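Local coordinates for protein serine hydrolase CCSP0084 (Cycloclasticus sp. P1, PDB 4I3F) that probably hydrolyses esters and the meta-cleavage products of aromatic-hydrocarbon breakdown, as a serine hydrolase with the alpha/beta hydrolase fold, at residues A[101-106]-A[215-220]; A[118-123]-A[295-300]; A[155-160]-A[220-225]; A[181-186]-A[251-256]. One frame throughout, in Å; residues are numbered along the deposited sequence.

Interaction 1 (A[101-106]-A[215-220])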
loop_
_atom_site.group_PDB
_atom_site.type_symbol
_atom_site.label_atom_id
_atom_site.label_comp_id
_atom_site.label_asym_id
_atom_site.label_seq_id
_atom_site.Cartn_x
_atom_site.Cartn_y
_atom_site.Cartn_z
ATOM N N ASP A 101 -11.759 8.029 -3.046
ATOM C CA ASP A 101 -11.920 9.456 -2.756
ATOM C C ASP A 101 -11.493 9.771 -1.321
ATOM O O ASP A 101 -10.747 10.722 -1.074
ATOM C CB ASP A 101 -13.370 9.893 -2.985
ATOM C CG ASP A 101 -13.762 9.908 -4.460
ATOM O OD1 ASP A 101 -12.860 9.942 -5.325
ATOM O OD2 ASP A 101 -14.980 9.894 -4.744
ATOM N N ILE A 102 -11.961 8.950 -0.384
ATOM C CA ILE A 102 -11.583 9.065 1.026
ATOM C C ILE A 102 -10.077 8.868 1.262
ATOM O O ILE A 102 -9.461 9.619 2.033
ATOM C CB ILE A 102 -12.383 8.057 1.894
ATOM C CG1 ILE A 102 -13.804 8.558 2.125
ATOM C CG2 ILE A 102 -11.683 7.812 3.224
ATOM C CD1 ILE A 102 -14.758 7.506 2.694
ATOM N N TRP A 103 -9.496 7.857 0.622
ATOM C CA TRP A 103 -8.072 7.542 0.801
ATOM C C TRP A 103 -7.170 8.662 0.280
ATOM O O TRP A 103 -6.161 9.005 0.913
ATOM C CB TRP A 103 -7.741 6.207 0.133
ATOM C CG TRP A 103 -8.396 5.028 0.824
ATOM C CD1 TRP A 103 -8.695 4.926 2.153
ATOM C CD2 TRP A 103 -8.848 3.805 0.215
ATOM N NE1 TRP A 103 -9.282 3.709 2.414
ATOM C CE2 TRP A 103 -9.395 3.006 1.242
ATOM C CE3 TRP A 103 -8.842 3.310 -1.096
ATOM C CZ2 TRP A 103 -9.929 1.733 0.999
ATOM C CZ3 TRP A 103 -9.375 2.049 -1.336
ATOM C CH2 TRP A 103 -9.917 1.279 -0.297
ATOM N N VAL A 104 -7.539 9.238 -0.863
ATOM C CA VAL A 104 -6.805 10.370 -1.422
ATOM C C VAL A 104 -6.888 11.567 -0.470
ATOM O O VAL A 104 -5.859 12.119 -0.078
ATOM C CB VAL A 104 -7.303 10.727 -2.848
ATOM C CG1 VAL A 104 -6.728 12.065 -3.327
ATOM C CG2 VAL A 104 -6.930 9.605 -3.828
ATOM N N GLN A 105 -8.099 11.957 -0.071
ATOM C CA GLN A 105 -8.244 13.127 0.795
ATOM C C GLN A 105 -7.570 12.913 2.153
ATOM O O GLN A 105 -7.025 13.852 2.742
ATOM C CB GLN A 105 -9.718 13.534 0.970
ATOM C CG GLN A 105 -9.894 14.900 1.624
ATOM C CD GLN A 105 -9.267 16.023 0.806
ATOM O OE1 GLN A 105 -9.505 16.131 -0.396
ATOM N NE2 GLN A 105 -8.475 16.869 1.459
ATOM N N GLN A 106 -7.594 11.681 2.649
ATOM C CA GLN A 106 -6.922 11.373 3.910
ATOM C C GLN A 106 -5.438 11.749 3.870
ATOM O O GLN A 106 -4.907 12.329 4.824
ATOM C CB GLN A 106 -7.066 9.887 4.257
ATOM C CG GLN A 106 -6.309 9.499 5.543
ATOM C CD GLN A 106 -6.262 8.005 5.781
ATOM O OE1 GLN A 106 -6.433 7.210 4.854
ATOM N NE2 GLN A 106 -6.016 7.611 7.027
ATOM N N GLU A 215 -15.314 -4.920 4.439
ATOM C CA GLU A 215 -16.417 -5.423 3.627
ATOM C C GLU A 215 -17.026 -4.314 2.772
ATOM O O GLU A 215 -17.459 -4.548 1.644
ATOM C CB GLU A 215 -17.498 -6.052 4.514
ATOM C CG GLU A 215 -17.055 -7.328 5.224
ATOM C CD GLU A 215 -18.136 -7.895 6.138
ATOM O OE1 GLU A 215 -18.280 -9.130 6.188
ATOM O OE2 GLU A 215 -18.832 -7.108 6.815
ATOM N N ALA A 216 -17.052 -3.103 3.317
ATOM C CA ALA A 216 -17.658 -1.975 2.624
ATOM C C ALA A 216 -16.789 -1.455 1.477
ATOM O O ALA A 216 -17.313 -0.934 0.486
ATOM C CB ALA A 216 -17.981 -0.860 3.608
ATOM N N MET A 217 -15.470 -1.595 1.615
ATOM C CA MET A 217 -14.527 -1.123 0.602
ATOM C C MET A 217 -14.665 -1.837 -0.723
ATOM O O MET A 217 -14.459 -1.237 -1.781
ATOM C CB MET A 217 -13.100 -1.374 1.050
ATOM C CG MET A 217 -12.677 -0.581 2.218
ATOM S SD MET A 217 -11.123 -1.233 2.826
ATOM C CE MET A 217 -11.078 -0.312 4.366
ATOM N N PHE A 218 -14.954 -3.132 -0.658
ATOM C CA PHE A 218 -14.970 -3.955 -1.853
ATOM C C PHE A 218 -16.318 -4.637 -2.010
ATOM O O PHE A 218 -16.408 -5.748 -2.531
ATOM C CB PHE A 218 -13.810 -4.958 -1.815
ATOM C CG PHE A 218 -12.472 -4.309 -1.549
ATOM C CD1 PHE A 218 -11.901 -3.472 -2.497
ATOM C CD2 PHE A 218 -11.815 -4.503 -0.341
ATOM C CE1 PHE A 218 -10.684 -2.852 -2.259
ATOM C CE2 PHE A 218 -10.588 -3.895 -0.094
ATOM C CZ PHE A 218 -10.025 -3.066 -1.056
ATOM N N SER A 219 -17.363 -3.932 -1.580
ATOM C CA SER A 219 -18.734 -4.441 -1.608
ATOM C C SER A 219 -19.250 -4.706 -3.024
ATOM O O SER A 219 -20.185 -5.485 -3.217
ATOM C CB SER A 219 -19.678 -3.470 -0.892
ATOM O OG SER A 219 -19.664 -2.198 -1.511
ATOM N N GLY A 220 -18.641 -4.063 -4.013
ATOM C CA GLY A 220 -19.051 -4.255 -5.392
ATOM C C GLY A 220 -18.444 -5.506 -5.995
ATOM O O GLY A 220 -18.768 -5.880 -7.123
#
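Trp103 lies within helix 96-113 and Met217 on the last turn of helix 208-217, with 10.8 Å between Trp103 CA and Met217 CA, so that only long side chains can bridge the gap; Phe218, next along, has already left helical geometry. Both side chains are directed across the gap, and the thioether meets the indole at its edge. The six-membered ring of Trp103 presents its outer edge, and Met217 SD comes up to it almost in the ring plane, 3.7 Å from Trp103 CZ2. From the ring centre the sulfur is 5.0 Å away and 85° off the normal, a Met-aromatic contact of the edge kind. Met217 CG backs the sulfur at 3.8 Å from Trp103 CZ2. The thioether gets there because CG sits beside the backbone N (chi1 -67°) and the chain then runs out extended, across the line of the tryptophan side chain. Phe218 adds a looser touch, its CZ 4.4 Å from Trp103 CH2, while Met217 CB rests 3.6 Å above the plane of the Phe218 ring, near its rim. With an alanine at Met217 the sulfur and its CG are gone, which would probably leave a gap at the CZ2-CH2 edge of the indole. The indole itself is held elsewhere by a hydrogen bond from NE1 to Ala82 O. Around this buried contact, Trp103 packs on Met126 and Val130 of helix 126-137, Met217 also lies on Trp99 of helix 96-113, and Phe218 stacks on Trp165 of helix 159-165, so core helices meet helices of the lid here.

Interaction 2 (A[118-123]-A[295-300])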
loop_
_atom_site.group_PDB
_atom_site.type_symbol
_atom_site.label_atom_id
_atom_site.label_comp_id
_atom_site.label_asym_id
_atom_site.label_seq_id
_atom_site.Cartn_x
_atom_site.Cartn_y
_atom_site.Cartn_z
ATOM N N GLN A 118 5.549 19.061 0.322
ATOM C CA GLN A 118 5.853 18.027 -0.666
ATOM C C GLN A 118 6.507 16.830 0.001
ATOM O O GLN A 118 7.318 16.996 0.921
ATOM C CB GLN A 118 6.798 18.567 -1.738
ATOM C CG GLN A 118 6.235 19.688 -2.592
ATOM C CD GLN A 118 7.050 19.899 -3.858
ATOM O OE1 GLN A 118 8.265 20.094 -3.802
ATOM N NE2 GLN A 118 6.386 19.838 -5.009
ATOM N N THR A 119 6.180 15.637 -0.485
ATOM C CA THR A 119 6.727 14.403 0.080
ATOM C C THR A 119 7.047 13.368 -1.001
ATOM O O THR A 119 6.407 13.347 -2.058
ATOM C CB THR A 119 5.745 13.797 1.118
ATOM O OG1 THR A 119 6.367 12.699 1.798
ATOM C CG2 THR A 119 4.468 13.302 0.440
ATOM N N HIS A 120 8.048 12.522 -0.753
ATOM C CA HIS A 120 8.186 11.297 -1.534
ATOM C C HIS A 120 7.077 10.353 -1.093
ATOM O O HIS A 120 6.501 10.529 -0.018
ATOM C CB HIS A 120 9.538 10.617 -1.289
ATOM C CG HIS A 120 10.729 11.371 -1.809
ATOM N ND1 HIS A 120 10.798 11.894 -3.083
ATOM C CD2 HIS A 120 11.926 11.634 -1.229
ATOM C CE1 HIS A 120 11.977 12.468 -3.258
ATOM N NE2 HIS A 120 12.680 12.324 -2.148
ATOM N N ILE A 121 6.787 9.333 -1.894
ATOM C CA ILE A 121 5.690 8.426 -1.570
ATOM C C ILE A 121 5.981 6.999 -2.031
ATOM O O ILE A 121 6.596 6.784 -3.085
ATOM C CB ILE A 121 4.333 8.979 -2.128
ATOM C CG1 ILE A 121 3.151 8.086 -1.735
ATOM C CG2 ILE A 121 4.414 9.238 -3.647
ATOM C CD1 ILE A 121 1.787 8.752 -1.965
ATOM N N VAL A 122 5.581 6.034 -1.203
ATOM C CA VAL A 122 5.709 4.611 -1.519
ATOM C C VAL A 122 4.339 3.991 -1.326
ATOM O O VAL A 122 3.679 4.256 -0.316
ATOM C CB VAL A 122 6.687 3.894 -0.571
ATOM C CG1 VAL A 122 6.815 2.408 -0.945
ATOM C CG2 VAL A 122 8.066 4.544 -0.618
ATOM N N GLY A 123 3.896 3.179 -2.280
ATOM C CA GLY A 123 2.603 2.530 -2.136
ATOM C C GLY A 123 2.565 1.077 -2.557
ATOM O O GLY A 123 3.019 0.718 -3.657
ATOM N N LEU A 295 17.944 4.125 -2.387
ATOM C CA LEU A 295 18.847 4.640 -3.407
ATOM C C LEU A 295 18.082 5.376 -4.503
ATOM O O LEU A 295 18.609 6.324 -5.084
ATOM C CB LEU A 295 19.695 3.509 -3.999
ATOM C CG LEU A 295 20.623 2.811 -3.008
ATOM C CD1 LEU A 295 21.137 1.512 -3.601
ATOM C CD2 LEU A 295 21.772 3.712 -2.587
ATOM N N PHE A 296 16.850 4.953 -4.784
ATOM C CA PHE A 296 16.036 5.674 -5.756
ATOM C C PHE A 296 15.727 7.084 -5.236
ATOM O O PHE A 296 15.926 8.073 -5.942
ATOM C CB PHE A 296 14.754 4.909 -6.084
ATOM C CG PHE A 296 13.840 5.644 -7.029
ATOM C CD1 PHE A 296 14.192 5.823 -8.361
ATOM C CD2 PHE A 296 12.644 6.178 -6.582
ATOM C CE1 PHE A 296 13.354 6.511 -9.231
ATOM C CE2 PHE A 296 11.805 6.874 -7.443
ATOM C CZ PHE A 296 12.155 7.042 -8.764
ATOM N N PHE A 297 15.255 7.184 -3.997
ATOM C CA PHE A 297 14.970 8.495 -3.418
ATOM C C PHE A 297 16.249 9.320 -3.256
ATOM O O PHE A 297 16.218 10.554 -3.330
ATOM C CB PHE A 297 14.224 8.360 -2.078
ATOM C CG PHE A 297 12.791 7.882 -2.214
ATOM C CD1 PHE A 297 11.969 8.354 -3.230
ATOM C CD2 PHE A 297 12.270 6.958 -1.316
ATOM C CE1 PHE A 297 10.648 7.906 -3.346
ATOM C CE2 PHE A 297 10.958 6.512 -1.419
ATOM C CZ PHE A 297 10.142 6.992 -2.438
ATOM N N ASP A 298 17.379 8.642 -3.050
ATOM C CA ASP A 298 18.662 9.323 -2.914
ATOM C C ASP A 298 19.099 9.967 -4.225
ATOM O O ASP A 298 19.897 10.896 -4.221
ATOM C CB ASP A 298 19.769 8.355 -2.461
ATOM C CG ASP A 298 19.683 7.981 -0.983
ATOM O OD1 ASP A 298 18.876 8.569 -0.228
ATOM O OD2 ASP A 298 20.460 7.090 -0.572
ATOM N N GLY A 299 18.601 9.455 -5.348
ATOM C CA GLY A 299 18.962 10.001 -6.650
ATOM C C GLY A 299 19.965 9.146 -7.401
ATOM O O GLY A 299 20.504 9.572 -8.421
ATOM N N MET A 300 20.229 7.941 -6.901
ATOM C CA MET A 300 21.244 7.104 -7.529
ATOM C C MET A 300 20.863 6.667 -8.936
ATOM O O MET A 300 21.740 6.352 -9.754
ATOM C CB MET A 300 21.540 5.867 -6.682
ATOM C CG MET A 300 22.093 6.146 -5.293
ATOM S SD MET A 300 23.753 6.858 -5.293
ATOM C CE MET A 300 24.434 6.187 -6.808
HETATM O O HOH W 1 15.358 12.925 -1.838
#
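Stacking between His120 and Phe297 carries this buried contact. The two rings lie offset and nearly parallel, planes at 16° and centroids 4.5 Å apart, with Phe297 CD1 over one face of the imidazole, 3.6 Å from His120 CG. The side chains come in from opposing sides and overlap, which brings His120 CB over the face of the phenyl ring, a CH-pi contact 3.9 Å from its centroid. Apolar packing at the rim of the same ring comes from Val122 CG2, in the ring plane, 3.6 Å from Phe297 CE2. Val122 CG1 stands anti to the backbone N (chi1 -179°), which leaves CG2 beside that N and facing the phenyl rim. The carbonyl oxygen of Ile121 also lies at the ring edge, near Phe297 CZ.

In the fold this is a central strand against the last helix: strand 119-124 runs between strands 46-50 and 142-148 and leads into what is probably the nucleophile elbow at Gly123, while helix 286-298 covers one side of the sheet. Ile121 points the other way, onto helix 126-137. A Schellman motif follows at Gly299, whose positive phi (104°) a beta carbon would not tolerate.

Polar contacts are indirect. One water, in the imidazole plane, bridges His120 NE2, at 2.8 Å from the water, and Phe297 O, to which it donates. The other ring nitrogen, ND1, is hydrogen-bonded to Lys144 N. A leucine in place of His120 would probably leave Lys144 N without its ring acceptor, the water one protein partner short and the Phe297 face without its flat mate.

Interaction 3 (A[155-160]-A[220-225])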
loop_
_atom_site.group_PDB
_atom_site.type_symbol
_atom_site.label_atom_id
_atom_site.label_comp_id
_atom_site.label_asym_id
_atom_site.label_seq_id
_atom_site.Cartn_x
_atom_site.Cartn_y
_atom_site.Cartn_z
ATOM N N PHE A 155 -7.030 -5.491 -15.083
ATOM C CA PHE A 155 -6.787 -6.934 -15.118
ATOM C C PHE A 155 -7.994 -7.714 -14.604
ATOM O O PHE A 155 -8.812 -7.191 -13.833
ATOM C CB PHE A 155 -5.512 -7.336 -14.349
ATOM C CG PHE A 155 -5.550 -7.037 -12.869
ATOM C CD1 PHE A 155 -5.955 -8.007 -11.960
ATOM C CD2 PHE A 155 -5.144 -5.797 -12.388
ATOM C CE1 PHE A 155 -5.977 -7.748 -10.595
ATOM C CE2 PHE A 155 -5.152 -5.528 -11.022
ATOM C CZ PHE A 155 -5.573 -6.511 -10.124
ATOM N N ALA A 156 -8.119 -8.962 -15.046
ATOM C CA ALA A 156 -9.176 -9.822 -14.531
ATOM C C ALA A 156 -8.810 -10.276 -13.127
ATOM O O ALA A 156 -7.625 -10.411 -12.806
ATOM C CB ALA A 156 -9.408 -11.023 -15.454
ATOM N N PRO A 157 -9.822 -10.501 -12.274
ATOM C CA PRO A 157 -9.521 -10.911 -10.897
ATOM C C PRO A 157 -8.634 -12.148 -10.844
ATOM O O PRO A 157 -8.841 -13.090 -11.614
ATOM C CB PRO A 157 -10.899 -11.230 -10.320
ATOM C CG PRO A 157 -11.840 -10.343 -11.093
ATOM C CD PRO A 157 -11.262 -10.253 -12.483
ATOM N N THR A 158 -7.647 -12.121 -9.955
ATOM C CA THR A 158 -6.773 -13.256 -9.713
ATOM C C THR A 158 -7.354 -14.073 -8.568
ATOM O O THR A 158 -8.219 -13.590 -7.830
ATOM C CB THR A 158 -5.387 -12.776 -9.289
ATOM O OG1 THR A 158 -5.533 -11.866 -8.194
ATOM C CG2 THR A 158 -4.690 -12.049 -10.446
ATOM N N GLU A 159 -6.879 -15.305 -8.419
ATOM C CA GLU A 159 -7.309 -16.154 -7.313
ATOM C C GLU A 159 -6.973 -15.460 -5.997
ATOM O O GLU A 159 -7.794 -15.403 -5.074
ATOM C CB GLU A 159 -6.609 -17.518 -7.387
ATOM C CG GLU A 159 -6.993 -18.487 -6.261
ATOM C CD GLU A 159 -6.388 -19.867 -6.434
ATOM O OE1 GLU A 159 -6.795 -20.791 -5.693
ATOM O OE2 GLU A 159 -5.517 -20.035 -7.316
ATOM N N GLY A 160 -5.765 -14.913 -5.930
ATOM C CA GLY A 160 -5.285 -14.249 -4.731
ATOM C C GLY A 160 -6.097 -13.032 -4.338
ATOM O O GLY A 160 -6.516 -12.905 -3.181
ATOM N N GLY A 220 -18.641 -4.063 -4.013
ATOM C CA GLY A 220 -19.051 -4.255 -5.392
ATOM C C GLY A 220 -18.444 -5.506 -5.995
ATOM O O GLY A 220 -18.768 -5.880 -7.123
ATOM N N GLY A 221 -17.557 -6.150 -5.244
ATOM C CA GLY A 221 -16.878 -7.341 -5.727
ATOM C C GLY A 221 -15.480 -7.025 -6.218
ATOM O O GLY A 221 -15.118 -5.854 -6.331
ATOM N N THR A 222 -14.697 -8.061 -6.522
ATOM C CA THR A 222 -13.299 -7.871 -6.918
ATOM C C THR A 222 -13.150 -7.125 -8.246
ATOM O O THR A 222 -12.327 -6.218 -8.357
ATOM C CB THR A 222 -12.514 -9.210 -6.938
ATOM O OG1 THR A 222 -12.503 -9.774 -5.617
ATOM C CG2 THR A 222 -11.074 -8.995 -7.375
ATOM N N LYS A 223 -13.945 -7.491 -9.250
ATOM C CA LYS A 223 -13.837 -6.831 -10.553
ATOM C C LYS A 223 -14.142 -5.332 -10.469
ATOM O O LYS A 223 -13.385 -4.511 -10.991
ATOM C CB LYS A 223 -14.728 -7.510 -11.596
ATOM C CG LYS A 223 -14.792 -6.756 -12.914
ATOM C CD LYS A 223 -15.443 -7.579 -14.014
ATOM C CE LYS A 223 -15.818 -6.692 -15.194
ATOM N NZ LYS A 223 -14.698 -5.792 -15.605
ATOM N N LYS A 224 -15.233 -4.969 -9.800
ATOM C CA LYS A 224 -15.555 -3.553 -9.650
ATOM C C LYS A 224 -14.488 -2.805 -8.846
ATOM O O LYS A 224 -14.227 -1.622 -9.098
ATOM C CB LYS A 224 -16.937 -3.362 -9.029
ATOM C CG LYS A 224 -18.072 -3.607 -10.001
ATOM C CD LYS A 224 -19.260 -2.715 -9.679
ATOM C CE LYS A 224 -20.211 -2.591 -10.866
ATOM N NZ LYS A 224 -21.208 -3.697 -10.913
ATOM N N GLY A 225 -13.870 -3.496 -7.891
ATOM C CA GLY A 225 -12.790 -2.914 -7.106
ATOM C C GLY A 225 -11.554 -2.642 -7.954
ATOM O O GLY A 225 -10.964 -1.558 -7.886
#
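Pro157 makes a small, partly solvent-exposed van der Waals contact with Thr222 and Lys223, joining two helix starts in the lid that alpha/beta hydrolases of this kind insert between strands 142-148 and 243-248. No hydrogen bond crosses it. The backbones come close, with Pro157 CA 5.9 Å from Lys223 CA, and the pyrrolidine ring, directed at helix 222-229, touches that helix's first turn. Pro157 CB lies 3.7 Å from the methyl Thr222 CG2, and the proline ring and the threonine lie alongside, running opposite ways. One carbon further round, Pro157 CG lies 4.0 Å from Lys223 N and 4.1 Å from Lys223 CB.

Thr222 divides its two branches between tasks. With chi1 at -62° its CG2 stands anti to the backbone N and faces the proline, and OG1, beside that N, is hydrogen-bonded to Glu166 OE2. Lys223 offers only its root: the chain leads away from Pro157, bends at its last torsion (chi4 48°), and ends in a salt bridge from NZ to Asp227 OD2.

Each segment begins a helix. Thr158 is the N-cap of helix 159-165, its OG1 bonded to Leu161 N. Gly221 is the N-cap of helix 222-229, at a phi of 100° where a beta carbon would jam against the carbonyl O of Gly220. Its own carbonyl then accepts the first helical bond, Gly225 N to Gly221 O at 3.1 Å. Pro157 thus lies between the starts of these two helices, resting also on Thr162 of helix 159-165 and on Ile226 of helix 222-229.

Interaction 4 (A[181-186]-A[251-256])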
loop_
_atom_site.group_PDB
_atom_site.type_symbol
_atom_site.label_atom_id
_atom_site.label_comp_id
_atom_site.label_asym_id
_atom_site.label_seq_id
_atom_site.Cartn_x
_atom_site.Cartn_y
_atom_site.Cartn_z
ATOM N N THR A 181 0.354 -16.879 3.636
ATOM C CA THR A 181 1.302 -17.769 2.974
ATOM C C THR A 181 1.492 -17.392 1.500
ATOM O O THR A 181 2.618 -17.410 0.982
ATOM C CB THR A 181 0.835 -19.234 3.086
ATOM O OG1 THR A 181 0.766 -19.607 4.470
ATOM C CG2 THR A 181 1.798 -20.168 2.380
ATOM N N LYS A 182 0.398 -17.035 0.829
ATOM C CA LYS A 182 0.440 -16.743 -0.611
ATOM C C LYS A 182 1.034 -15.376 -0.946
ATOM O O LYS A 182 1.398 -15.111 -2.096
ATOM C CB LYS A 182 -0.955 -16.876 -1.231
ATOM C CG LYS A 182 -1.432 -18.312 -1.379
ATOM C CD LYS A 182 -0.558 -19.061 -2.387
ATOM C CE LYS A 182 -1.008 -20.501 -2.554
ATOM N NZ LYS A 182 -0.198 -21.225 -3.587
ATOM N N PHE A 183 1.137 -14.507 0.052
ATOM C CA PHE A 183 1.783 -13.215 -0.132
ATOM C C PHE A 183 3.293 -13.347 -0.305
ATOM O O PHE A 183 3.966 -12.391 -0.694
ATOM C CB PHE A 183 1.488 -12.288 1.053
ATOM C CG PHE A 183 0.166 -11.583 0.958
ATOM C CD1 PHE A 183 -0.050 -10.623 -0.022
ATOM C CD2 PHE A 183 -0.855 -11.866 1.852
ATOM C CE1 PHE A 183 -1.268 -9.962 -0.113
ATOM C CE2 PHE A 183 -2.079 -11.213 1.766
ATOM C CZ PHE A 183 -2.281 -10.255 0.790
ATOM N N LEU A 184 3.827 -14.524 -0.002
ATOM C CA LEU A 184 5.256 -14.753 -0.140
ATOM C C LEU A 184 5.507 -15.913 -1.098
ATOM O O LEU A 184 4.713 -16.855 -1.163
ATOM C CB LEU A 184 5.875 -15.055 1.225
ATOM C CG LEU A 184 5.862 -13.869 2.189
ATOM C CD1 LEU A 184 5.985 -14.331 3.617
ATOM C CD2 LEU A 184 6.997 -12.932 1.851
ATOM N N PHE A 185 6.605 -15.836 -1.846
ATOM C CA PHE A 185 7.018 -16.954 -2.686
ATOM C C PHE A 185 7.623 -18.073 -1.834
ATOM O O PHE A 185 7.407 -19.258 -2.112
ATOM C CB PHE A 185 8.024 -16.494 -3.750
ATOM C CG PHE A 185 8.528 -17.615 -4.615
ATOM C CD1 PHE A 185 7.827 -18.003 -5.748
ATOM C CD2 PHE A 185 9.697 -18.290 -4.286
ATOM C CE1 PHE A 185 8.294 -19.054 -6.543
ATOM C CE2 PHE A 185 10.163 -19.336 -5.067
ATOM C CZ PHE A 185 9.458 -19.712 -6.201
ATOM N N ASP A 186 8.387 -17.692 -0.807
ATOM C CA ASP A 186 8.936 -18.643 0.162
ATOM C C ASP A 186 8.409 -18.286 1.545
ATOM O O ASP A 186 8.973 -17.436 2.227
ATOM C CB ASP A 186 10.474 -18.629 0.149
ATOM C CG ASP A 186 11.090 -19.506 1.244
ATOM O OD1 ASP A 186 10.359 -20.276 1.889
ATOM O OD2 ASP A 186 12.323 -19.434 1.452
ATOM N N ASP A 251 4.020 -12.648 -8.370
ATOM C CA ASP A 251 2.923 -12.064 -7.587
ATOM C C ASP A 251 1.618 -12.825 -7.822
ATOM O O ASP A 251 1.164 -12.954 -8.966
ATOM C CB ASP A 251 2.760 -10.584 -7.968
ATOM C CG ASP A 251 1.939 -9.792 -6.970
ATOM O OD1 ASP A 251 0.940 -10.302 -6.414
ATOM O OD2 ASP A 251 2.277 -8.614 -6.764
ATOM N N PHE A 252 1.039 -13.347 -6.734
ATOM C CA PHE A 252 -0.167 -14.173 -6.781
ATOM C C PHE A 252 -1.448 -13.331 -6.717
ATOM O O PHE A 252 -2.546 -13.866 -6.884
ATOM C CB PHE A 252 -0.120 -15.169 -5.603
ATOM C CG PHE A 252 -1.235 -16.199 -5.582
ATOM C CD1 PHE A 252 -1.251 -17.259 -6.482
ATOM C CD2 PHE A 252 -2.226 -16.138 -4.609
ATOM C CE1 PHE A 252 -2.261 -18.223 -6.434
ATOM C CE2 PHE A 252 -3.242 -17.096 -4.553
ATOM C CZ PHE A 252 -3.255 -18.140 -5.467
ATOM N N PHE A 253 -1.303 -12.030 -6.478
ATOM C CA PHE A 253 -2.447 -11.141 -6.259
ATOM C C PHE A 253 -2.614 -10.131 -7.399
ATOM O O PHE A 253 -3.708 -9.979 -7.956
ATOM C CB PHE A 253 -2.295 -10.412 -4.904
ATOM C CG PHE A 253 -2.395 -11.332 -3.711
ATOM C CD1 PHE A 253 -3.564 -11.400 -2.973
ATOM C CD2 PHE A 253 -1.327 -12.152 -3.350
ATOM C CE1 PHE A 253 -3.674 -12.260 -1.878
ATOM C CE2 PHE A 253 -1.424 -13.021 -2.264
ATOM C CZ PHE A 253 -2.595 -13.075 -1.525
ATOM N N ILE A 254 -1.536 -9.429 -7.729
ATOM C CA ILE A 254 -1.553 -8.440 -8.805
ATOM C C ILE A 254 -0.654 -8.964 -9.919
ATOM O O ILE A 254 0.515 -9.212 -9.690
ATOM C CB ILE A 254 -0.993 -7.077 -8.338
ATOM C CG1 ILE A 254 -1.601 -6.656 -7.004
ATOM C CG2 ILE A 254 -1.231 -6.006 -9.426
ATOM C CD1 ILE A 254 -3.128 -6.545 -7.033
ATOM N N PRO A 255 -1.197 -9.137 -11.132
ATOM C CA PRO A 255 -0.413 -9.732 -12.224
ATOM C C PRO A 255 0.774 -8.855 -12.600
ATOM O O PRO A 255 0.679 -7.630 -12.552
ATOM C CB PRO A 255 -1.415 -9.798 -13.378
ATOM C CG PRO A 255 -2.764 -9.728 -12.736
ATOM C CD PRO A 255 -2.584 -8.847 -11.536
ATOM N N LEU A 256 1.892 -9.483 -12.948
ATOM C CA LEU A 256 3.089 -8.754 -13.353
ATOM C C LEU A 256 2.794 -7.856 -14.544
ATOM O O LEU A 256 3.406 -6.793 -14.686
ATOM C CB LEU A 256 4.188 -9.756 -13.728
ATOM C CG LEU A 256 5.500 -9.219 -14.302
ATOM C CD1 LEU A 256 6.176 -8.320 -13.291
ATOM C CD2 LEU A 256 6.407 -10.385 -14.671
HETATM O O HOH W 2 2.421 -13.541 -4.137
#
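Asp251 OD1 is gripped by two backbone N-H groups, Phe253 N at 2.8 Å and Ile254 N at 2.9 Å, and the bend they fix carries Phe252 and Phe253 across to Lys182 and Phe183. It is an Asx turn, in the loop after strand 243-248 where alpha/beta hydrolases place their catalytic acid; OD2 of the same carboxylate is bonded to His279 ND1, consistent with the acid-histidine pair of a triad. Phe253 N approaches OD1 almost in line with the C-O bond, whereas Ile254 N comes from 66° out of the carboxylate plane.

Phe253 lies flat on Phe183 in an offset stack, planes at 1° and centroids 4.0 Å apart, although the two side chains enter at about a right angle. Trp280 stacks with Phe183 too.

Lys182, on helix 173-182, bends at chi2 (-66°) and lays its chain over one face of Phe252. Lys182 CD sits 4.0 Å from the Phe252 ring centroid, a CH-pi contact, and Lys182 NZ 4.9 Å from it, a cation-pi contact. Lys182 O looks at the edge of Phe253 and accepts a 2.8 Å bond from a water that in turn accepts from Phe252 N at 2.9 Å.

From the N terminus, the chain passes through helix 96-113 and strand 119-124, opening interactions 1 and 2, then enters the lid at 155-160 and 181-186, which open interactions 3 and 4. The loops close in the same order except for the second: interaction 1 at 215-220, interaction 3 at 220-225, interaction 4 at 251-256, and interaction 2 last, at 295-300. Interaction 1 therefore crosses all the others, 3 crosses 4, and both 3 and 4 lie within the span of 2. Interactions 1 and 3 share Gly220; 3 and 4 touch through a probable Thr158 OG1 to Phe253 O bond. Interactions 1, 3 and 4 tie the lid together and to the core; 2 joins sheet and C-terminal helix.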